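Local coordinates for cortical-lytic enzyme (Clostridium perfringens, PDB 5JIP), which probably acts as a lysozyme-type muramidase of glycoside hydrolase family 25, hydrolysing spore-cortex peptidoglycan during germination, at residues A[174-179]-A[201-206]; A[73-78]-A[111-116]. All blocks are in the same frame, centred on the assembly; numbering follows the deposited sequence.

How the interactions relate
Both contacts pair parallel strands of the same curled sheet, the barrel of the glycoside hydrolase family 25 fold, and their centres lie 14 Å apart. Interaction 2 (73-78 with 111-116) comes first and is complete in the chain before interaction 1 (174-179 with 201-206) begins. Strand 147-151 lies between them in the sheet, next to 111-113 on one flank and 175-178 on the other. Inside the barrel the two contacts touch directly, Trp176 CE3 packing 3.6 Å from Val111 CG2. Asp113, Glu115 and Gln203 all hydrogen-bond to bound MES, a buffer molecule, which is consistent with a shared pocket where the strands end.

Interaction 1 (A[174-179]-A[201-206]); sequences PLWIAM and MWQFTD
Trp176, Ile177 and Ala178 pair in parallel with Met201, Trp202 and Gln203 in the barrel of the TIM-barrel-like fold, across a connection that contains no helix. Ile177 makes both of its backbone bonds to the same neighbour: its N donates to Met201 O (2.9 Å), and its O accepts from Gln203 N (2.8 Å). Leu175 O and Met179 N continue the pattern at the two ends. On the face carrying Trp176, Ala178, Met201 and Gln203, the indole lies alongside the methionine. The flexible thioether suits this place, since a bend at chi3 (28°) brings Met201 CE over the five-membered ring, 3.5 Å from its centroid, in a CH-pi contact. Met201 SD stands farther above the ring, a Met-aromatic contact, while Trp176 NE1 is bound by Asn220. The small Ala178 lets Gln203 OE1 come within 3.6 Å of its CB; that oxygen is held by Tyr180 and Tyr149, and Gln203 NE2 bonds Asp18 and a bound MES. On the opposite face Met179 CE packs 3.8 Å from Trp202 CZ2. There the indole Trp202 NE1 donates almost straight (166°) to a lone pair of Met179 O at 2.9 Å, with the acceptor close to the ring plane.

Interaction 2 (A[73-78]-A[111-116]); sequences YHFAKP and VLDVET
Ala76 CB meets two aliphatic branches of segment 111-116, Leu112 CD1 at 3.8 Å and Val114 CG2 at 4.0 Å. Its CB points toward the partner segment, so the methyl meets both branches directly. Leu112 CD1 also reaches the edge of the His74 ring, the two side chains running alongside each other. On the other face of the sheet Tyr73 CB packs on Val111 CG1. Three backbone bonds join the strands: Val111 O takes His74 N, His74 O takes Asp113 N, and Asp113 O takes Ala76 N (2.8 Å, 173°).

Beyond the last of these the backbones diverge and a water bridges them, donating to Ala76 O and Asp113 O and accepting from Glu115 N. It sits over the centre of the Phe75 ring, 3.4 Å above the plane. With its CG trans to the backbone N (chi1 -176°), Phe75 swings towards the acids and turns its ring edge to them: CD2 lies 3.5 Å from Asp113 OD2 and CE2 3.8 Å from Glu115 OE2. The slightly positive ring hydrogens suit such oxygens. Both OD2 and OE2 hydrogen-bond to N4 of a bound MES, and the Asp-Val-Glu sequence fits the DXE signature of family 25 active sites. At the outer end Thr116 CG2 rests against Ala76 O and Pro78 CD, while a second water joins Thr116 OG1 to Lys77 NZ.

The pair belongs to a beta-alpha-beta unit whose helix 83-100 supplies Gln88, bonded to His74 NE2 and Lys77 O; Ser43 holds His74 ND1. Trp130 and Phe134 of helix 124-142 pack on Ala76 and Leu112, and strands 38-44 and 147-151 flank the two strands in the barrel.

Interaction 1 (A[174-179]-A[201-206])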
# COMPACT_ATOMS: atom_id res chain seq x y z
N PRO A 174 14.73 4.23 0.83
CA PRO A 174 15.32 2.99 0.31
C PRO A 174 16.82 3.06 0.47
O PRO A 174 17.43 4.11 0.25
CB PRO A 174 14.90 2.97 -1.17
CG PRO A 174 13.74 3.89 -1.25
CD PRO A 174 13.99 4.97 -0.19
N LEU A 175 17.41 1.92 0.87
CA LEU A 175 18.84 1.82 1.13
C LEU A 175 19.55 0.96 0.08
O LEU A 175 19.21 -0.22 -0.12
CB LEU A 175 19.11 1.24 2.52
CG LEU A 175 20.58 1.01 2.87
CD1 LEU A 175 21.31 2.31 2.95
CD2 LEU A 175 20.66 0.24 4.16
N TRP A 176 20.56 1.55 -0.52
CA TRP A 176 21.54 0.85 -1.35
C TRP A 176 22.84 0.81 -0.55
O TRP A 176 23.53 1.83 -0.41
CB TRP A 176 21.66 1.58 -2.68
CG TRP A 176 22.64 1.04 -3.67
CD1 TRP A 176 23.41 -0.09 -3.60
CD2 TRP A 176 22.93 1.65 -4.91
NE1 TRP A 176 24.16 -0.22 -4.74
CE2 TRP A 176 23.90 0.85 -5.56
CE3 TRP A 176 22.49 2.82 -5.54
CZ2 TRP A 176 24.44 1.19 -6.80
CZ3 TRP A 176 23.01 3.15 -6.79
CH2 TRP A 176 23.98 2.34 -7.40
N ILE A 177 23.14 -0.33 0.04
CA ILE A 177 24.26 -0.42 0.97
C ILE A 177 25.43 -1.08 0.27
O ILE A 177 25.28 -2.08 -0.44
CB ILE A 177 23.90 -1.18 2.26
CG1 ILE A 177 25.04 -1.01 3.27
CG2 ILE A 177 23.58 -2.64 1.96
CD1 ILE A 177 24.70 -1.50 4.66
N ALA A 178 26.61 -0.50 0.48
CA ALA A 178 27.85 -1.09 -0.00
C ALA A 178 28.53 -1.81 1.15
O ALA A 178 28.77 -1.22 2.20
CB ALA A 178 28.76 -0.01 -0.56
N MET A 179 28.83 -3.10 0.95
CA MET A 179 29.67 -3.87 1.86
C MET A 179 30.36 -4.92 1.01
O MET A 179 29.71 -5.86 0.54
CB MET A 179 28.87 -4.53 2.97
CG MET A 179 29.83 -5.24 3.94
SD MET A 179 28.94 -6.44 4.86
CE MET A 179 28.75 -7.72 3.62
N MET A 201 19.17 -2.52 -2.24
CA MET A 201 20.26 -3.04 -3.06
C MET A 201 21.51 -3.16 -2.20
O MET A 201 21.66 -2.47 -1.19
CB MET A 201 20.55 -2.15 -4.26
CG MET A 201 19.44 -2.14 -5.28
SD MET A 201 19.81 -1.13 -6.77
CE MET A 201 21.56 -1.18 -6.91
N TRP A 202 22.37 -4.08 -2.60
CA TRP A 202 23.63 -4.36 -1.92
C TRP A 202 24.74 -4.37 -2.96
O TRP A 202 24.74 -5.22 -3.86
CB TRP A 202 23.55 -5.70 -1.18
CG TRP A 202 24.84 -6.26 -0.66
CD1 TRP A 202 25.99 -5.59 -0.37
CD2 TRP A 202 25.11 -7.65 -0.39
NE1 TRP A 202 26.96 -6.47 0.10
CE2 TRP A 202 26.44 -7.74 0.07
CE3 TRP A 202 24.35 -8.81 -0.49
CZ2 TRP A 202 27.01 -8.96 0.43
CZ3 TRP A 202 24.92 -10.01 -0.14
CH2 TRP A 202 26.23 -10.08 0.32
N GLN A 203 25.65 -3.39 -2.87
CA GLN A 203 26.85 -3.35 -3.69
C GLN A 203 27.89 -4.23 -3.00
O GLN A 203 28.38 -3.88 -1.92
CB GLN A 203 27.37 -1.93 -3.83
CG GLN A 203 28.43 -1.78 -4.91
CD GLN A 203 28.93 -0.37 -4.94
OE1 GLN A 203 29.63 0.07 -4.03
NE2 GLN A 203 28.57 0.37 -5.99
N PHE A 204 28.14 -5.41 -3.57
CA PHE A 204 28.99 -6.39 -2.91
C PHE A 204 30.42 -6.40 -3.43
O PHE A 204 31.28 -7.03 -2.82
CB PHE A 204 28.37 -7.80 -3.02
CG PHE A 204 28.25 -8.32 -4.43
CD1 PHE A 204 27.10 -8.05 -5.18
CD2 PHE A 204 29.27 -9.04 -5.01
CE1 PHE A 204 26.98 -8.50 -6.47
CE2 PHE A 204 29.16 -9.49 -6.32
CZ PHE A 204 28.02 -9.21 -7.06
N THR A 205 30.71 -5.69 -4.52
CA THR A 205 32.09 -5.58 -4.96
C THR A 205 32.25 -4.31 -5.76
O THR A 205 31.29 -3.81 -6.35
CB THR A 205 32.52 -6.78 -5.80
OG1 THR A 205 33.89 -6.66 -6.13
CG2 THR A 205 31.71 -6.86 -7.06
N ASP A 206 33.48 -3.80 -5.78
CA ASP A 206 33.90 -2.75 -6.68
C ASP A 206 34.85 -3.27 -7.75
O ASP A 206 35.35 -2.48 -8.56
CB ASP A 206 34.58 -1.62 -5.91
CG ASP A 206 35.80 -2.09 -5.12
OD1 ASP A 206 35.95 -3.29 -4.90
OD2 ASP A 206 36.58 -1.24 -4.67

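Interaction 2 (A[73-78]-A[111-116])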
# COMPACT_ATOMS: atom_id res chain seq x y z
N TYR A 73 22.68 8.37 -10.26
CA TYR A 73 23.01 8.88 -8.95
C TYR A 73 23.76 10.21 -9.05
O TYR A 73 24.34 10.56 -10.09
CB TYR A 73 23.84 7.88 -8.14
CG TYR A 73 25.20 7.51 -8.67
CD1 TYR A 73 26.31 8.32 -8.44
CD2 TYR A 73 25.39 6.33 -9.37
CE1 TYR A 73 27.55 7.98 -8.91
CE2 TYR A 73 26.64 5.98 -9.85
CZ TYR A 73 27.71 6.80 -9.62
OH TYR A 73 28.93 6.44 -10.11
N HIS A 74 23.68 10.94 -7.95
CA HIS A 74 24.45 12.16 -7.70
C HIS A 74 25.46 11.92 -6.58
O HIS A 74 25.09 11.48 -5.49
CB HIS A 74 23.53 13.32 -7.31
CG HIS A 74 24.26 14.54 -6.86
ND1 HIS A 74 24.94 15.36 -7.74
CD2 HIS A 74 24.44 15.08 -5.63
CE1 HIS A 74 25.49 16.36 -7.06
NE2 HIS A 74 25.21 16.21 -5.78
N PHE A 75 26.73 12.27 -6.83
CA PHE A 75 27.74 12.17 -5.78
C PHE A 75 27.66 13.42 -4.91
O PHE A 75 27.95 14.54 -5.37
CB PHE A 75 29.14 11.99 -6.35
CG PHE A 75 30.18 11.80 -5.29
CD1 PHE A 75 30.78 12.88 -4.68
CD2 PHE A 75 30.53 10.53 -4.89
CE1 PHE A 75 31.72 12.70 -3.68
CE2 PHE A 75 31.46 10.33 -3.88
CZ PHE A 75 32.07 11.42 -3.30
N ALA A 76 27.29 13.22 -3.66
CA ALA A 76 27.01 14.33 -2.76
C ALA A 76 28.28 15.00 -2.25
O ALA A 76 29.32 14.35 -2.06
CB ALA A 76 26.20 13.83 -1.58
N LYS A 77 28.20 16.31 -2.02
CA LYS A 77 29.18 17.00 -1.17
C LYS A 77 28.44 17.67 -0.01
O LYS A 77 28.00 18.83 -0.12
CB LYS A 77 30.01 18.00 -1.95
CG LYS A 77 31.23 18.41 -1.13
CD LYS A 77 32.33 19.08 -1.93
CE LYS A 77 33.59 19.31 -1.05
NZ LYS A 77 34.35 18.03 -0.69
N PRO A 78 28.29 16.99 1.10
CA PRO A 78 27.55 17.57 2.23
C PRO A 78 28.37 18.66 2.91
O PRO A 78 29.59 18.72 2.77
CB PRO A 78 27.32 16.37 3.17
CG PRO A 78 27.53 15.15 2.30
CD PRO A 78 28.60 15.57 1.33
N VAL A 111 19.22 8.25 -7.07
CA VAL A 111 20.05 7.90 -5.92
C VAL A 111 20.91 9.09 -5.51
O VAL A 111 21.52 9.76 -6.35
CB VAL A 111 20.93 6.68 -6.25
CG1 VAL A 111 22.09 6.51 -5.27
CG2 VAL A 111 20.10 5.42 -6.26
N LEU A 112 20.96 9.33 -4.19
CA LEU A 112 21.96 10.19 -3.56
C LEU A 112 23.10 9.32 -3.02
O LEU A 112 22.88 8.46 -2.17
CB LEU A 112 21.34 11.02 -2.44
CG LEU A 112 22.26 11.97 -1.69
CD1 LEU A 112 22.65 13.12 -2.58
CD2 LEU A 112 21.53 12.48 -0.45
N ASP A 113 24.29 9.56 -3.54
CA ASP A 113 25.50 8.79 -3.24
C ASP A 113 26.32 9.59 -2.24
O ASP A 113 26.88 10.64 -2.59
CB ASP A 113 26.23 8.53 -4.56
CG ASP A 113 27.67 8.02 -4.39
OD1 ASP A 113 28.13 7.73 -3.27
OD2 ASP A 113 28.33 7.89 -5.46
N VAL A 114 26.37 9.12 -0.99
CA VAL A 114 27.02 9.83 0.11
C VAL A 114 28.20 8.99 0.57
O VAL A 114 28.03 7.87 1.09
CB VAL A 114 26.05 10.11 1.27
CG1 VAL A 114 26.77 10.86 2.40
CG2 VAL A 114 24.87 10.89 0.78
N GLU A 115 29.39 9.52 0.38
CA GLU A 115 30.63 8.85 0.72
C GLU A 115 31.61 9.80 1.38
O GLU A 115 32.75 9.40 1.63
CB GLU A 115 31.30 8.24 -0.54
CG GLU A 115 30.54 7.12 -1.17
CD GLU A 115 31.13 6.74 -2.51
OE1 GLU A 115 32.36 6.49 -2.58
OE2 GLU A 115 30.36 6.71 -3.50
N THR A 116 31.22 11.04 1.64
CA THR A 116 32.10 12.08 2.14
C THR A 116 31.26 12.98 3.03
O THR A 116 30.03 13.04 2.86
CB THR A 116 32.74 12.84 0.97
OG1 THR A 116 33.83 13.65 1.44
CG2 THR A 116 31.75 13.71 0.26
O HOH W 1 29.28 11.78 -1.33
O HOH W 2 33.53 16.48 1.71